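Probable molybdenum cofactor guanylyltransferase (Aquifex aeolicus, PDB 2E8B) probably transfers a GMP moiety from GTP to molybdenum-bound molybdopterin, forming the molybdopterin guanine dinucleotide cofactor with release of diphosphate. Local coordinates at residues E36-G39 / K40-I43; E48-K51 / S52-E56; A162-D166 / V167-E171. All coordinates share one frame; numbering follows the deposited sequence.

Contact 1 of 3, residues E36-G39 / K40-I43; sequences EIKG and KKVI
V42 and I43 donate their backbone N-H groups one helical turn back, V42 N to K38 O at 3.0 Å and I43 N to G39 O at 3.1 Å. Two residues before V42 the pattern differs: K40 N binds I37 O at 3.1 Å, three residues back, while its bond to E36 O is weak, at 3.4 Å; the shorter link is in the manner of a 3-10 turn, consistent with a slight local tightening. The lysine chains then fold against this backbone. K38 has CG anti to its N (chi1 -179°) and bends at each torsion beyond, which swings the chain forward to cross K41 at about a right angle, its CE packing 3.6 Å from K41 CB. K40 instead runs extended beyond CG, back along the previous turn, bringing NZ to 3.5 Å from I37 CD1. Beyond the segments, K41 NZ forms a salt bridge with E44 and E36 OE2 a hydrogen bond with S25. The two buried side chains suit the protein side of the helix: branched V42 meets P108, and I43 meets V19, A21, F67 and F69. Chemically the contact is amphipathic: backbone bonds carry its polarity, the methylenes of K38 pack on K41, K40 reaches I37 with its end, K41 is paired with E44, and the aliphatic pair turns inward.

Contact 2 of 3, residues E48-K51 / S52-E56; sequences ETAK and SVFKE
Near the C-terminal end of helix 32-51, A50 O accepts two backbone donors, V53 N at 2.9 Å and F54 N at 2.8 Å, the latter nearly along the C=O axis. T49 O is gripped twice as well, by S52 N and, more closely, by S52 OG at 2.6 Å. With OG lying between its own backbone N and carbonyl carbon (chi1 73°), the serine hydroxyl reaches back onto the previous turn, so a small polar residue fits this spot. K51 reaches across the turn with its side chain: the chain bends at chi2, chi3 and chi4, and NZ meets F54 O at 2.7 Å, almost in line with the carbonyl. The long flexible chain lets it give a donor to a carbonyl in the loop. A methionine in its place would lack the ammonium group and would probably leave F54 O without this donor, setting the residues after the turn freer to move. F54 sends its ring inward, CD2 3.3 Å from A50 O and 4.4 Å from A50 CB, while V53 CG1 sits over the centre of one ring face, 3.6 Å above the plane. Small A50 leaves room for the ring, whose neighbours include C17, F101, V115 and L119; V53 packs on L116. The arrangement is the helix-to-strand turn of a beta-alpha-beta unit, where the chain passes from helix 32-51 into strand 56-61, parallel to strand 16-22, in the Rossmann-like GT-A nucleotidyltransferase fold.

Contact 3 of 3, residues A162-D166 / V167-E171; sequences ALLKD and VGYNE
Helix 160-167 ends at a glycine, G168, with positive phi, and L163 and L164 receive the last backbone bonds before the chain turns into strand 170-173. V167 N points at L163 O over 2.9 Å in a nearly straight bond (N-H...O 173°). G168 N reaches L164 O at 2.7 Å, with a more bent approach. G168 is the first residue to leave helical angles, and its phi of 93° would press a CB against the carbonyl oxygen of V167, so the absence of a side chain suits the place. Y169 then turns back on the helix: its CG lies between the backbone N and the carbonyl carbon (chi1 67°), and the ring crosses L164 at about a right angle. L164 CB stands 3.4 Å from Y169 CD1, L164 CD1 lies over one ring face, and L164 O meets the ring edge in plane, 3.3 Å from Y169 CD1. One turn along the helix, L163 CD1 packs 4.1 Å from V167 CG1, two branched chains crossing at a slant. D166 OD2 is held by salt bridges from R152 and K148 of helix 146-154, which L163 also touches, and Y169 rests on V128 and L134. The chemistry implies a helix end settled by complementary means: L164 O accepts the G168 amide and also lies against the Y169 ring edge, a far weaker contact, while leucine, valine and tyrosine pack apolar groups against the turn.

Overall arrangement
Contacts 1 and 2 share helix 32-51, within the unit that joins strands 16-22 and 56-61; their centres are about 18 Å apart and their nearest atoms about 5 Å. Contact 1 lies closer to the predicted GTP site: the side chain of I43 is about 4 Å from that of A21, and that of E36 about 4 Å from that of K32. By comparison, A50 of contact 2 and L163 of contact 3 each stand about 11 Å from L20, side chain to side chain. Contact 3 lies across the chain's centre from both, about 30 Å from contact 1 and about 26 Å from contact 2 between centres, where helix 160-167 leads into strand 170-173.

Contact 1 of 3, residues E36-G39 / K40-I43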
loop_
_atom_site.group_PDB
_atom_site.type_symbol
_atom_site.label_atom_id
_atom_site.label_comp_id
_atom_site.label_asym_id
_atom_site.label_seq_id
_atom_site.Cartn_x
_atom_site.Cartn_y
_atom_site.Cartn_z
ATOM N N GLU A 36 6.516 5.720 -16.780
ATOM C CA GLU A 36 7.072 4.455 -16.322
ATOM C C GLU A 36 8.446 4.659 -15.700
ATOM O O GLU A 36 8.772 4.041 -14.689
ATOM C CB GLU A 36 7.160 3.469 -17.487
ATOM C CG GLU A 36 5.810 3.202 -18.134
ATOM C CD GLU A 36 5.906 2.341 -19.373
ATOM O OE1 GLU A 36 6.768 2.626 -20.228
ATOM O OE2 GLU A 36 5.108 1.385 -19.496
ATOM N N ILE A 37 9.250 5.525 -16.306
ATOM C CA ILE A 37 10.588 5.795 -15.793
ATOM C C ILE A 37 10.506 6.573 -14.488
ATOM O O ILE A 37 11.177 6.238 -13.510
ATOM C CB ILE A 37 11.424 6.571 -16.829
ATOM C CG1 ILE A 37 11.609 5.703 -18.076
ATOM C CG2 ILE A 37 12.773 6.969 -16.236
ATOM C CD1 ILE A 37 12.194 4.330 -17.800
ATOM N N LYS A 38 9.671 7.607 -14.474
ATOM C CA LYS A 38 9.482 8.416 -13.280
ATOM C C LYS A 38 8.911 7.519 -12.184
ATOM O O LYS A 38 9.247 7.663 -11.007
ATOM C CB LYS A 38 8.512 9.562 -13.584
ATOM C CG LYS A 38 8.237 10.514 -12.424
ATOM C CD LYS A 38 9.465 11.319 -12.024
ATOM C CE LYS A 38 10.385 10.524 -11.115
ATOM N NZ LYS A 38 9.679 10.090 -9.882
ATOM N N GLY A 39 8.057 6.581 -12.594
ATOM C CA GLY A 39 7.431 5.658 -11.663
ATOM C C GLY A 39 8.404 4.807 -10.866
ATOM O O GLY A 39 8.102 4.396 -9.745
ATOM N N LYS A 40 9.575 4.528 -11.432
ATOM C CA LYS A 40 10.571 3.728 -10.726
ATOM C C LYS A 40 11.184 4.535 -9.587
ATOM O O LYS A 40 11.447 3.999 -8.516
ATOM C CB LYS A 40 11.680 3.274 -11.675
ATOM C CG LYS A 40 11.229 2.336 -12.774
ATOM C CD LYS A 40 12.367 2.091 -13.753
ATOM C CE LYS A 40 11.866 1.453 -15.041
ATOM N NZ LYS A 40 12.960 1.351 -16.049
ATOM N N LYS A 41 11.423 5.822 -9.828
ATOM C CA LYS A 41 11.993 6.691 -8.804
ATOM C C LYS A 41 10.955 6.884 -7.708
ATOM O O LYS A 41 11.287 6.990 -6.526
ATOM C CB LYS A 41 12.359 8.054 -9.400
ATOM C CG LYS A 41 13.476 8.005 -10.427
ATOM C CD LYS A 41 14.780 7.526 -9.809
ATOM C CE LYS A 41 15.264 8.460 -8.705
ATOM N NZ LYS A 41 16.611 8.071 -8.195
ATOM N N VAL A 42 9.694 6.934 -8.119
ATOM C CA VAL A 42 8.602 7.113 -7.175
ATOM C C VAL A 42 8.504 5.939 -6.200
ATOM O O VAL A 42 8.487 6.144 -4.986
ATOM C CB VAL A 42 7.253 7.285 -7.911
ATOM C CG1 VAL A 42 6.103 7.275 -6.905
ATOM C CG2 VAL A 42 7.250 8.594 -8.694
ATOM N N ILE A 43 8.459 4.709 -6.709
ATOM C CA ILE A 43 8.349 3.571 -5.799
ATOM C C ILE A 43 9.603 3.447 -4.942
ATOM O O ILE A 43 9.542 3.003 -3.791
ATOM C CB ILE A 43 8.082 2.233 -6.544
ATOM C CG1 ILE A 43 7.679 1.162 -5.525
ATOM C CG2 ILE A 43 9.318 1.782 -7.309
ATOM C CD1 ILE A 43 7.206 -0.144 -6.141
#

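Contact 2 of 3, residues E48-K51 / S52-E56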
loop_
_atom_site.group_PDB
_atom_site.type_symbol
_atom_site.label_atom_id
_atom_site.label_comp_id
_atom_site.label_asym_id
_atom_site.label_seq_id
_atom_site.Cartn_x
_atom_site.Cartn_y
_atom_site.Cartn_z
ATOM N N GLU A 48 11.834 3.723 0.510
ATOM C CA GLU A 48 12.747 4.304 1.481
ATOM C C GLU A 48 11.966 4.963 2.616
ATOM O O GLU A 48 12.352 4.869 3.777
ATOM C CB GLU A 48 13.670 5.308 0.790
ATOM C CG GLU A 48 14.486 4.667 -0.323
ATOM C CD GLU A 48 15.586 5.563 -0.851
ATOM O OE1 GLU A 48 15.278 6.680 -1.319
ATOM O OE2 GLU A 48 16.763 5.146 -0.801
ATOM N N THR A 49 10.859 5.616 2.283
ATOM C CA THR A 49 10.033 6.249 3.299
ATOM C C THR A 49 9.519 5.178 4.262
ATOM O O THR A 49 9.557 5.347 5.479
ATOM C CB THR A 49 8.834 6.976 2.666
ATOM O OG1 THR A 49 9.312 8.065 1.868
ATOM C CG2 THR A 49 7.904 7.512 3.744
ATOM N N ALA A 50 9.048 4.065 3.712
ATOM C CA ALA A 50 8.535 2.977 4.531
ATOM C C ALA A 50 9.626 2.433 5.456
ATOM O O ALA A 50 9.395 2.205 6.643
ATOM C CB ALA A 50 8.005 1.864 3.640
ATOM N N LYS A 51 10.821 2.229 4.910
ATOM C CA LYS A 51 11.921 1.705 5.711
ATOM C C LYS A 51 12.302 2.627 6.861
ATOM O O LYS A 51 12.885 2.173 7.846
ATOM C CB LYS A 51 13.150 1.441 4.837
ATOM C CG LYS A 51 13.115 0.106 4.101
ATOM C CD LYS A 51 13.744 -1.051 4.897
ATOM C CE LYS A 51 12.984 -1.417 6.174
ATOM N NZ LYS A 51 13.467 -0.686 7.375
ATOM N N SER A 52 11.980 3.913 6.748
ATOM C CA SER A 52 12.315 4.854 7.814
ATOM C C SER A 52 11.339 4.720 8.978
ATOM O O SER A 52 11.589 5.222 10.072
ATOM C CB SER A 52 12.313 6.301 7.298
ATOM O OG SER A 52 11.006 6.800 7.051
ATOM N N VAL A 53 10.239 4.017 8.737
ATOM C CA VAL A 53 9.214 3.816 9.755
ATOM C C VAL A 53 9.069 2.373 10.255
ATOM O O VAL A 53 8.803 2.149 11.440
ATOM C CB VAL A 53 7.830 4.282 9.232
ATOM C CG1 VAL A 53 6.730 3.895 10.216
ATOM C CG2 VAL A 53 7.840 5.786 9.016
ATOM N N PHE A 54 9.249 1.399 9.366
ATOM C CA PHE A 54 9.072 -0.005 9.734
ATOM C C PHE A 54 10.328 -0.871 9.768
ATOM O O PHE A 54 11.269 -0.654 9.006
ATOM C CB PHE A 54 8.059 -0.638 8.783
ATOM C CG PHE A 54 6.746 0.095 8.724
ATOM C CD1 PHE A 54 5.802 -0.061 9.733
ATOM C CD2 PHE A 54 6.467 0.960 7.668
ATOM C CE1 PHE A 54 4.590 0.634 9.693
ATOM C CE2 PHE A 54 5.264 1.658 7.616
ATOM C CZ PHE A 54 4.322 1.495 8.633
ATOM N N LYS A 55 10.315 -1.869 10.648
ATOM C CA LYS A 55 11.433 -2.796 10.799
ATOM C C LYS A 55 11.579 -3.645 9.540
ATOM O O LYS A 55 12.691 -3.966 9.120
ATOM C CB LYS A 55 11.199 -3.704 12.009
ATOM C CG LYS A 55 10.908 -2.940 13.293
ATOM C CD LYS A 55 10.569 -3.857 14.467
ATOM C CE LYS A 55 11.769 -4.678 14.907
ATOM N NZ LYS A 55 11.506 -5.398 16.186
ATOM N N GLU A 56 10.450 -4.007 8.941
ATOM C CA GLU A 56 10.464 -4.814 7.728
ATOM C C GLU A 56 9.539 -4.231 6.667
ATOM O O GLU A 56 8.407 -3.845 6.959
ATOM C CB GLU A 56 10.048 -6.251 8.042
ATOM C CG GLU A 56 10.914 -6.913 9.103
ATOM C CD GLU A 56 10.652 -8.398 9.230
ATOM O OE1 GLU A 56 9.477 -8.784 9.414
ATOM O OE2 GLU A 56 11.626 -9.179 9.153
#

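Contact 3 of 3, residues A162-D166 / V167-E171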
loop_
_atom_site.group_PDB
_atom_site.type_symbol
_atom_site.label_atom_id
_atom_site.label_comp_id
_atom_site.label_asym_id
_atom_site.label_seq_id
_atom_site.Cartn_x
_atom_site.Cartn_y
_atom_site.Cartn_z
ATOM N N ALA A 162 -16.131 -2.361 -1.989
ATOM C CA ALA A 162 -17.136 -3.319 -1.536
ATOM C C ALA A 162 -16.585 -4.134 -0.376
ATOM O O ALA A 162 -17.297 -4.437 0.581
ATOM C CB ALA A 162 -17.540 -4.242 -2.688
ATOM N N LEU A 163 -15.312 -4.495 -0.470
ATOM C CA LEU A 163 -14.664 -5.258 0.588
ATOM C C LEU A 163 -14.719 -4.472 1.894
ATOM O O LEU A 163 -15.113 -5.003 2.932
ATOM C CB LEU A 163 -13.201 -5.532 0.236
ATOM C CG LEU A 163 -12.331 -6.085 1.372
ATOM C CD1 LEU A 163 -12.746 -7.526 1.704
ATOM C CD2 LEU A 163 -10.861 -6.047 0.954
ATOM N N LEU A 164 -14.325 -3.203 1.828
ATOM C CA LEU A 164 -14.301 -2.354 3.008
ATOM C C LEU A 164 -15.685 -2.116 3.608
ATOM O O LEU A 164 -15.825 -2.060 4.827
ATOM C CB LEU A 164 -13.606 -1.029 2.689
ATOM C CG LEU A 164 -12.096 -1.154 2.436
ATOM C CD1 LEU A 164 -11.518 0.229 2.182
ATOM C CD2 LEU A 164 -11.409 -1.790 3.630
ATOM N N LYS A 165 -16.707 -1.978 2.768
ATOM C CA LYS A 165 -18.056 -1.793 3.294
ATOM C C LYS A 165 -18.486 -3.078 4.000
ATOM O O LYS A 165 -19.175 -3.045 5.019
ATOM C CB LYS A 165 -19.037 -1.470 2.166
ATOM C CG LYS A 165 -18.914 -0.053 1.656
ATOM C CD LYS A 165 -20.049 0.287 0.712
ATOM C CE LYS A 165 -20.166 1.790 0.534
ATOM N NZ LYS A 165 -21.330 2.153 -0.323
ATOM N N ASP A 166 -18.053 -4.211 3.462
ATOM C CA ASP A 166 -18.395 -5.508 4.028
ATOM C C ASP A 166 -17.768 -5.704 5.407
ATOM O O ASP A 166 -18.469 -5.931 6.393
ATOM C CB ASP A 166 -17.923 -6.619 3.080
ATOM C CG ASP A 166 -18.396 -7.997 3.502
ATOM O OD1 ASP A 166 -19.066 -8.114 4.550
ATOM O OD2 ASP A 166 -18.091 -8.969 2.775
ATOM N N VAL A 167 -16.446 -5.590 5.474
ATOM C CA VAL A 167 -15.720 -5.799 6.723
ATOM C C VAL A 167 -15.732 -4.622 7.691
ATOM O O VAL A 167 -15.503 -4.802 8.891
ATOM C CB VAL A 167 -14.253 -6.185 6.440
ATOM C CG1 VAL A 167 -14.208 -7.405 5.535
ATOM C CG2 VAL A 167 -13.520 -5.021 5.794
ATOM N N GLY A 168 -16.003 -3.429 7.172
ATOM C CA GLY A 168 -16.014 -2.239 8.002
ATOM C C GLY A 168 -14.643 -1.586 7.973
ATOM O O GLY A 168 -13.629 -2.270 7.836
ATOM N N TYR A 169 -14.596 -0.266 8.093
ATOM C CA TYR A 169 -13.316 0.428 8.068
ATOM C C TYR A 169 -13.388 1.782 8.739
ATOM O O TYR A 169 -14.468 2.365 8.900
ATOM C CB TYR A 169 -12.825 0.581 6.625
ATOM C CG TYR A 169 -13.666 1.500 5.769
ATOM C CD1 TYR A 169 -14.819 1.032 5.138
ATOM C CD2 TYR A 169 -13.299 2.835 5.566
ATOM C CE1 TYR A 169 -15.583 1.863 4.322
ATOM C CE2 TYR A 169 -14.056 3.670 4.750
ATOM C CZ TYR A 169 -15.192 3.180 4.131
ATOM O OH TYR A 169 -15.934 3.996 3.307
ATOM N N ASN A 170 -12.224 2.277 9.140
ATOM C CA ASN A 170 -12.123 3.566 9.799
ATOM C C ASN A 170 -11.360 4.551 8.926
ATOM O O ASN A 170 -10.302 4.218 8.392
ATOM C CB ASN A 170 -11.396 3.403 11.132
ATOM C CG ASN A 170 -12.102 2.438 12.058
ATOM O OD1 ASN A 170 -13.163 2.744 12.595
ATOM N ND2 ASN A 170 -11.524 1.256 12.236
ATOM N N GLU A 171 -11.901 5.755 8.773
ATOM C CA GLU A 171 -11.236 6.782 7.984
ATOM C C GLU A 171 -10.323 7.595 8.884
ATOM O O GLU A 171 -10.700 7.966 9.998
ATOM C CB GLU A 171 -12.229 7.773 7.374
ATOM C CG GLU A 171 -13.123 7.266 6.267
ATOM C CD GLU A 171 -13.894 8.413 5.624
ATOM O OE1 GLU A 171 -14.128 9.439 6.310
ATOM O OE2 GLU A 171 -14.272 8.293 4.442
#